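Local coordinates for malate dehydrogenase (Pyrococcus horikoshii, PDB 1V9N), which catalyses the NAD-dependent, reversible oxidation of (S)-malate to oxaloacetate as a homodimer of the LDH2/MDH2 oxidoreductase family, at residues 138-150 / 277-289. Sequence-based numbering, arbitrary orientation.
Sequences AAEEGMIGISMTN and NVCHFFMVIDIEH. With NDP (NADPH dihydro-nicotinamide-adenine-dinucleotide phosphate), chain B.
Thr149 and His280 meet through the first torsion of the threonine: with chi1 at -177° the hydroxyl of Thr149 stands opposite its own backbone N, and it arrives at the edge of the His280 imidazole, in the ring plane, where OG1 and ND1 share a hydrogen bond of 2.9 Å. The other ring nitrogen of His280 bonds to Ser125, so the imidazole is hydrogen-bonded at both of its nitrogens. The next residue turns differently. Asn150 CG sits between backbone N and carbonyl carbon (chi1 59°), which curls the amide back until OD1 accepts the N-H of Cys279 at 2.9 Å, almost straight at 175°; Asn150 N in turn donates to Cys279 O, and ND2 reaches Asp253. With an alanine here, the Cys279 N-H and Asp253 OD1 would probably each be left without this mate where the ladder ends. From here the ladder runs on through strands 144-149 and 278-285, which illustrate regular antiparallel pairing, Ile146 N to Met283 O and Met283 N to Ile146 O each spanning 2.8 Å. On their face, Ile146 CD1 touches Met283 CE at 3.6 Å, and the selenium of Met148 makes an oblique Met-aromatic contact, 4.8 Å from the centroid of the Phe281 ring. Thr149 CG2 lies 3.9 Å from N7N of the bound NADPH, placing this end of the pair at the cofactor pocket. Within the mixed sheet the two strands are central, flanked by 117-125 and 170-174; helix 97-115 packs on Val284 and Phe282, while helix 242-258 and Met283 of the second subunit lie against the face of Met148 and Phe281.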
loop_
_atom_site.group_PDB
_atom_site.type_symbol
_atom_site.label_atom_id
_atom_site.label_comp_id
_atom_site.label_asym_id
_atom_site.label_seq_id
_atom_site.Cartn_x
_atom_site.Cartn_y
_atom_site.Cartn_z
ATOM N N ALA A 138 9.152 -7.100 13.773
ATOM C CA ALA A 138 9.824 -5.814 13.884
ATOM C C ALA A 138 9.177 -4.930 14.956
ATOM O O ALA A 138 9.874 -4.276 15.731
ATOM C CB ALA A 138 9.815 -5.100 12.536
ATOM N N ALA A 139 7.850 -4.917 15.003
ATOM C CA ALA A 139 7.147 -4.106 15.990
ATOM C C ALA A 139 7.505 -4.522 17.415
ATOM O O ALA A 139 7.648 -3.669 18.295
ATOM C CB ALA A 139 5.635 -4.203 15.778
ATOM N N GLU A 140 7.649 -5.826 17.643
ATOM C CA GLU A 140 8.000 -6.323 18.971
ATOM C C GLU A 140 9.427 -5.914 19.326
ATOM O O GLU A 140 9.863 -6.061 20.468
ATOM C CB GLU A 140 7.867 -7.848 19.040
ATOM C CG GLU A 140 6.444 -8.383 18.858
ATOM C CD GLU A 140 5.449 -7.841 19.883
ATOM O OE1 GLU A 140 5.884 -7.243 20.890
ATOM O OE2 GLU A 140 4.223 -8.021 19.685
ATOM N N GLU A 141 10.155 -5.403 18.337
ATOM C CA GLU A 141 11.520 -4.946 18.556
ATOM C C GLU A 141 11.558 -3.419 18.655
ATOM O O GLU A 141 12.628 -2.828 18.730
ATOM C CB GLU A 141 12.433 -5.417 17.419
ATOM C CG GLU A 141 12.605 -6.924 17.351
ATOM C CD GLU A 141 13.305 -7.482 18.575
ATOM O OE1 GLU A 141 14.440 -7.046 18.859
ATOM O OE2 GLU A 141 12.723 -8.358 19.251
ATOM N N GLY A 142 10.385 -2.792 18.655
ATOM C CA GLY A 142 10.312 -1.341 18.751
ATOM C C GLY A 142 10.539 -0.630 17.428
ATOM O O GLY A 142 11.015 0.506 17.398
HETATM N N MSE A 143 10.189 -1.291 16.330
HETATM C CA MSE A 143 10.378 -0.722 14.999
HETATM C C MSE A 143 9.148 -0.932 14.122
HETATM O O MSE A 143 8.258 -1.696 14.472
HETATM C CB MSE A 143 11.578 -1.385 14.323
HETATM C CG MSE A 143 12.835 -1.387 15.165
HETATM SE SE MSE A 143 14.279 -2.326 14.305
HETATM C CE MSE A 143 15.478 -2.449 15.830
ATOM N N ILE A 144 9.104 -0.244 12.984
ATOM C CA ILE A 144 7.994 -0.398 12.050
ATOM C C ILE A 144 8.365 -1.536 11.104
ATOM O O ILE A 144 9.470 -1.575 10.552
ATOM C CB ILE A 144 7.758 0.873 11.211
ATOM C CG1 ILE A 144 7.308 2.022 12.121
ATOM C CG2 ILE A 144 6.715 0.580 10.104
ATOM C CD1 ILE A 144 7.128 3.343 11.409
ATOM N N GLY A 145 7.452 -2.476 10.934
ATOM C CA GLY A 145 7.726 -3.590 10.055
ATOM C C GLY A 145 6.717 -3.656 8.929
ATOM O O GLY A 145 5.511 -3.478 9.144
ATOM N N ILE A 146 7.223 -3.883 7.722
ATOM C CA ILE A 146 6.379 -4.015 6.542
ATOM C C ILE A 146 6.751 -5.308 5.836
ATOM O O ILE A 146 7.938 -5.604 5.646
ATOM C CB ILE A 146 6.582 -2.857 5.546
ATOM C CG1 ILE A 146 6.054 -1.552 6.144
ATOM C CG2 ILE A 146 5.871 -3.177 4.229
ATOM C CD1 ILE A 146 6.404 -0.326 5.329
ATOM N N SER A 147 5.742 -6.092 5.473
ATOM C CA SER A 147 5.988 -7.334 4.762
ATOM C C SER A 147 4.950 -7.554 3.675
ATOM O O SER A 147 3.784 -7.210 3.838
ATOM C CB SER A 147 5.983 -8.526 5.715
ATOM O OG SER A 147 6.356 -9.696 5.011
HETATM N N MSE A 148 5.395 -8.127 2.562
HETATM C CA MSE A 148 4.533 -8.417 1.425
HETATM C C MSE A 148 5.024 -9.717 0.816
HETATM O O MSE A 148 6.164 -10.139 1.056
HETATM C CB MSE A 148 4.652 -7.338 0.345
HETATM C CG MSE A 148 4.331 -5.922 0.766
HETATM SE SE MSE A 148 4.828 -4.692 -0.674
HETATM C CE MSE A 148 4.919 -3.062 0.379
ATOM N N THR A 149 4.164 -10.336 0.015
ATOM C CA THR A 149 4.496 -11.577 -0.665
ATOM C C THR A 149 3.560 -11.736 -1.857
ATOM O O THR A 149 2.410 -11.298 -1.815
ATOM C CB THR A 149 4.314 -12.803 0.263
ATOM O OG1 THR A 149 4.716 -13.989 -0.432
ATOM C CG2 THR A 149 2.850 -12.950 0.690
ATOM N N ASN A 150 4.053 -12.335 -2.934
ATOM C CA ASN A 150 3.194 -12.563 -4.075
ATOM C C ASN A 150 2.658 -13.980 -3.885
ATOM O O ASN A 150 2.947 -14.627 -2.869
ATOM C CB ASN A 150 3.960 -12.401 -5.400
ATOM C CG ASN A 150 5.125 -13.351 -5.534
ATOM O OD1 ASN A 150 5.321 -14.244 -4.713
ATOM N ND2 ASN A 150 5.906 -13.168 -6.589
ATOM N N ASN A 277 8.907 -20.614 -6.515
ATOM C CA ASN A 277 9.402 -19.257 -6.674
ATOM C C ASN A 277 8.506 -18.169 -6.080
ATOM O O ASN A 277 8.212 -17.165 -6.727
ATOM C CB ASN A 277 9.680 -18.987 -8.159
ATOM C CG ASN A 277 10.842 -18.024 -8.377
ATOM O OD1 ASN A 277 11.558 -17.671 -7.437
ATOM N ND2 ASN A 277 11.041 -17.607 -9.627
ATOM N N VAL A 278 8.057 -18.378 -4.846
ATOM C CA VAL A 278 7.258 -17.366 -4.171
ATOM C C VAL A 278 8.301 -16.338 -3.737
ATOM O O VAL A 278 9.402 -16.710 -3.324
ATOM C CB VAL A 278 6.552 -17.919 -2.914
ATOM C CG1 VAL A 278 5.811 -16.798 -2.210
ATOM C CG2 VAL A 278 5.576 -19.021 -3.301
ATOM N N CYS A 279 7.973 -15.056 -3.848
ATOM C CA CYS A 279 8.915 -14.010 -3.470
ATOM C C CYS A 279 8.336 -13.128 -2.369
ATOM O O CYS A 279 7.124 -12.946 -2.291
ATOM C CB CYS A 279 9.282 -13.172 -4.699
ATOM S SG CYS A 279 10.091 -14.135 -6.042
ATOM N N HIS A 280 9.207 -12.587 -1.521
ATOM C CA HIS A 280 8.762 -11.747 -0.414
ATOM C C HIS A 280 9.503 -10.416 -0.352
ATOM O O HIS A 280 10.595 -10.268 -0.902
ATOM C CB HIS A 280 8.982 -12.452 0.931
ATOM C CG HIS A 280 8.659 -13.914 0.928
ATOM N ND1 HIS A 280 7.452 -14.415 0.487
ATOM C CD2 HIS A 280 9.372 -14.981 1.362
ATOM C CE1 HIS A 280 7.438 -15.725 0.650
ATOM N NE2 HIS A 280 8.591 -16.095 1.179
ATOM N N PHE A 281 8.897 -9.462 0.346
ATOM C CA PHE A 281 9.464 -8.129 0.544
ATOM C C PHE A 281 9.395 -7.844 2.043
ATOM O O PHE A 281 8.347 -8.022 2.660
ATOM C CB PHE A 281 8.641 -7.075 -0.208
ATOM C CG PHE A 281 9.089 -5.655 0.042
ATOM C CD1 PHE A 281 10.114 -5.088 -0.707
ATOM C CD2 PHE A 281 8.490 -4.891 1.042
ATOM C CE1 PHE A 281 10.542 -3.781 -0.468
ATOM C CE2 PHE A 281 8.907 -3.581 1.292
ATOM C CZ PHE A 281 9.938 -3.025 0.532
ATOM N N PHE A 282 10.510 -7.419 2.628
ATOM C CA PHE A 282 10.555 -7.100 4.053
ATOM C C PHE A 282 11.210 -5.739 4.216
ATOM O O PHE A 282 12.240 -5.450 3.598
ATOM C CB PHE A 282 11.366 -8.150 4.822
ATOM C CG PHE A 282 10.876 -9.559 4.624
ATOM C CD1 PHE A 282 9.768 -10.034 5.322
ATOM C CD2 PHE A 282 11.504 -10.404 3.710
ATOM C CE1 PHE A 282 9.292 -11.328 5.111
ATOM C CE2 PHE A 282 11.036 -11.700 3.491
ATOM C CZ PHE A 282 9.926 -12.161 4.195
HETATM N N MSE A 283 10.607 -4.896 5.043
HETATM C CA MSE A 283 11.151 -3.575 5.279
HETATM C C MSE A 283 10.979 -3.190 6.737
HETATM O O MSE A 283 9.894 -3.330 7.311
HETATM C CB MSE A 283 10.456 -2.548 4.396
HETATM C CG MSE A 283 10.989 -1.144 4.562
HETATM SE SE MSE A 283 9.994 0.067 3.463
HETATM C CE MSE A 283 9.515 1.388 4.789
ATOM N N VAL A 284 12.057 -2.699 7.331
ATOM C CA VAL A 284 12.029 -2.292 8.726
ATOM C C VAL A 284 12.556 -0.878 8.858
ATOM O O VAL A 284 13.547 -0.504 8.230
ATOM C CB VAL A 284 12.903 -3.222 9.602
ATOM C CG1 VAL A 284 12.848 -2.790 11.063
ATOM C CG2 VAL A 284 12.436 -4.652 9.450
ATOM N N ILE A 285 11.874 -0.084 9.671
ATOM C CA ILE A 285 12.306 1.274 9.920
ATOM C C ILE A 285 12.553 1.360 11.416
ATOM O O ILE A 285 11.646 1.124 12.213
ATOM C CB ILE A 285 11.224 2.303 9.517
ATOM C CG1 ILE A 285 10.981 2.248 8.003
ATOM C CG2 ILE A 285 11.668 3.706 9.920
ATOM C CD1 ILE A 285 9.894 3.215 7.517
ATOM N N ASP A 286 13.788 1.665 11.804
ATOM C CA ASP A 286 14.095 1.785 13.225
ATOM C C ASP A 286 13.608 3.152 13.683
ATOM O O ASP A 286 14.267 4.168 13.478
ATOM C CB ASP A 286 15.600 1.648 13.481
ATOM C CG ASP A 286 15.948 1.765 14.961
ATOM O OD1 ASP A 286 15.265 1.129 15.792
ATOM O OD2 ASP A 286 16.909 2.485 15.295
ATOM N N ILE A 287 12.432 3.164 14.292
ATOM C CA ILE A 287 11.824 4.397 14.768
ATOM C C ILE A 287 12.781 5.334 15.510
ATOM O O ILE A 287 12.795 6.532 15.249
ATOM C CB ILE A 287 10.617 4.067 15.669
ATOM C CG1 ILE A 287 9.526 3.396 14.821
ATOM C CG2 ILE A 287 10.085 5.340 16.339
ATOM C CD1 ILE A 287 8.427 2.735 15.642
ATOM N N GLU A 288 13.583 4.783 16.417
ATOM C CA GLU A 288 14.529 5.570 17.220
ATOM C C GLU A 288 15.461 6.475 16.402
ATOM O O GLU A 288 15.838 7.557 16.854
ATOM C CB GLU A 288 15.358 4.627 18.106
ATOM C CG GLU A 288 16.238 5.306 19.164
ATOM C CD GLU A 288 15.446 5.977 20.279
ATOM O OE1 GLU A 288 14.226 5.730 20.401
ATOM O OE2 GLU A 288 16.052 6.750 21.049
ATOM N N HIS A 289 15.841 6.032 15.206
ATOM C CA HIS A 289 16.714 6.822 14.340
ATOM C C HIS A 289 16.001 8.078 13.834
ATOM O O HIS A 289 16.641 9.011 13.350
ATOM C CB HIS A 289 17.172 5.999 13.130
ATOM C CG HIS A 289 18.389 5.159 13.383
ATOM N ND1 HIS A 289 18.335 3.930 14.005
ATOM C CD2 HIS A 289 19.696 5.376 13.094
ATOM C CE1 HIS A 289 19.555 3.425 14.088
ATOM N NE2 HIS A 289 20.398 4.284 13.542
HETATM P PA NDP B . -9.166 -9.141 6.756
HETATM O O1A NDP B . -9.491 -10.196 7.685
HETATM O O2A NDP B . -10.189 -8.463 5.886
HETATM O O5B NDP B . -8.352 -7.997 7.605
HETATM C C5B NDP B . -7.848 -6.808 6.970
HETATM C C4B NDP B . -7.127 -6.021 8.080
HETATM O O4B NDP B . -8.118 -5.102 8.574
HETATM C C3B NDP B . -6.620 -6.772 9.280
HETATM O O3B NDP B . -5.352 -6.170 9.682
HETATM C C2B NDP B . -7.641 -6.617 10.351
HETATM O O2B NDP B . -7.203 -6.752 11.714
HETATM C C1B NDP B . -8.232 -5.292 9.984
HETATM N N9A NDP B . -9.684 -5.142 10.278
HETATM C C8A NDP B . -10.735 -6.096 10.158
HETATM N N7A NDP B . -11.890 -5.570 10.493
HETATM C C5A NDP B . -11.643 -4.272 10.838
HETATM C C6A NDP B . -12.446 -3.173 11.280
HETATM N N6A NDP B . -13.768 -3.322 11.426
HETATM N N1A NDP B . -11.858 -1.956 11.550
HETATM C C2A NDP B . -10.503 -1.791 11.399
HETATM N N3A NDP B . -9.663 -2.762 10.985
HETATM C C4A NDP B . -10.297 -3.991 10.718
HETATM O O3 NDP B . -7.989 -9.513 5.782
HETATM P PN NDP B . -7.694 -10.542 4.611
HETATM O O1N NDP B . -7.405 -9.718 3.442
HETATM O O2N NDP B . -8.937 -11.386 4.586
HETATM O O5D NDP B . -6.425 -11.307 5.192
HETATM C C5D NDP B . -6.284 -12.754 5.134
HETATM C C4D NDP B . -4.918 -13.201 5.783
HETATM O O4D NDP B . -4.280 -14.042 4.839
HETATM C C3D NDP B . -3.889 -12.087 6.100
HETATM O O3D NDP B . -3.303 -12.375 7.376
HETATM C C2D NDP B . -2.898 -12.110 4.949
HETATM O O2D NDP B . -1.625 -11.649 5.349
HETATM C C1D NDP B . -2.953 -13.606 4.539
HETATM N N1N NDP B . -2.683 -13.852 3.097
HETATM C C2N NDP B . -1.503 -14.587 2.792
HETATM C C3N NDP B . -1.236 -14.842 1.385
HETATM C C7N NDP B . -0.041 -15.603 1.005
HETATM O O7N NDP B . 0.250 -15.866 -0.168
HETATM N N7N NDP B . 0.817 -16.057 1.959
HETATM C C4N NDP B . -2.165 -14.351 0.417
HETATM C C5N NDP B . -3.308 -13.631 0.738
HETATM C C6N NDP B . -3.577 -13.382 2.082
HETATM P P2B NDP B . -7.373 -8.010 12.609
HETATM O O1X NDP B . -7.763 -7.421 13.901
HETATM O O2X NDP B . -6.074 -8.743 12.710
HETATM O O3X NDP B . -8.465 -8.909 12.036
HETATM O O HOH W 1 13.208 2.087 17.504
#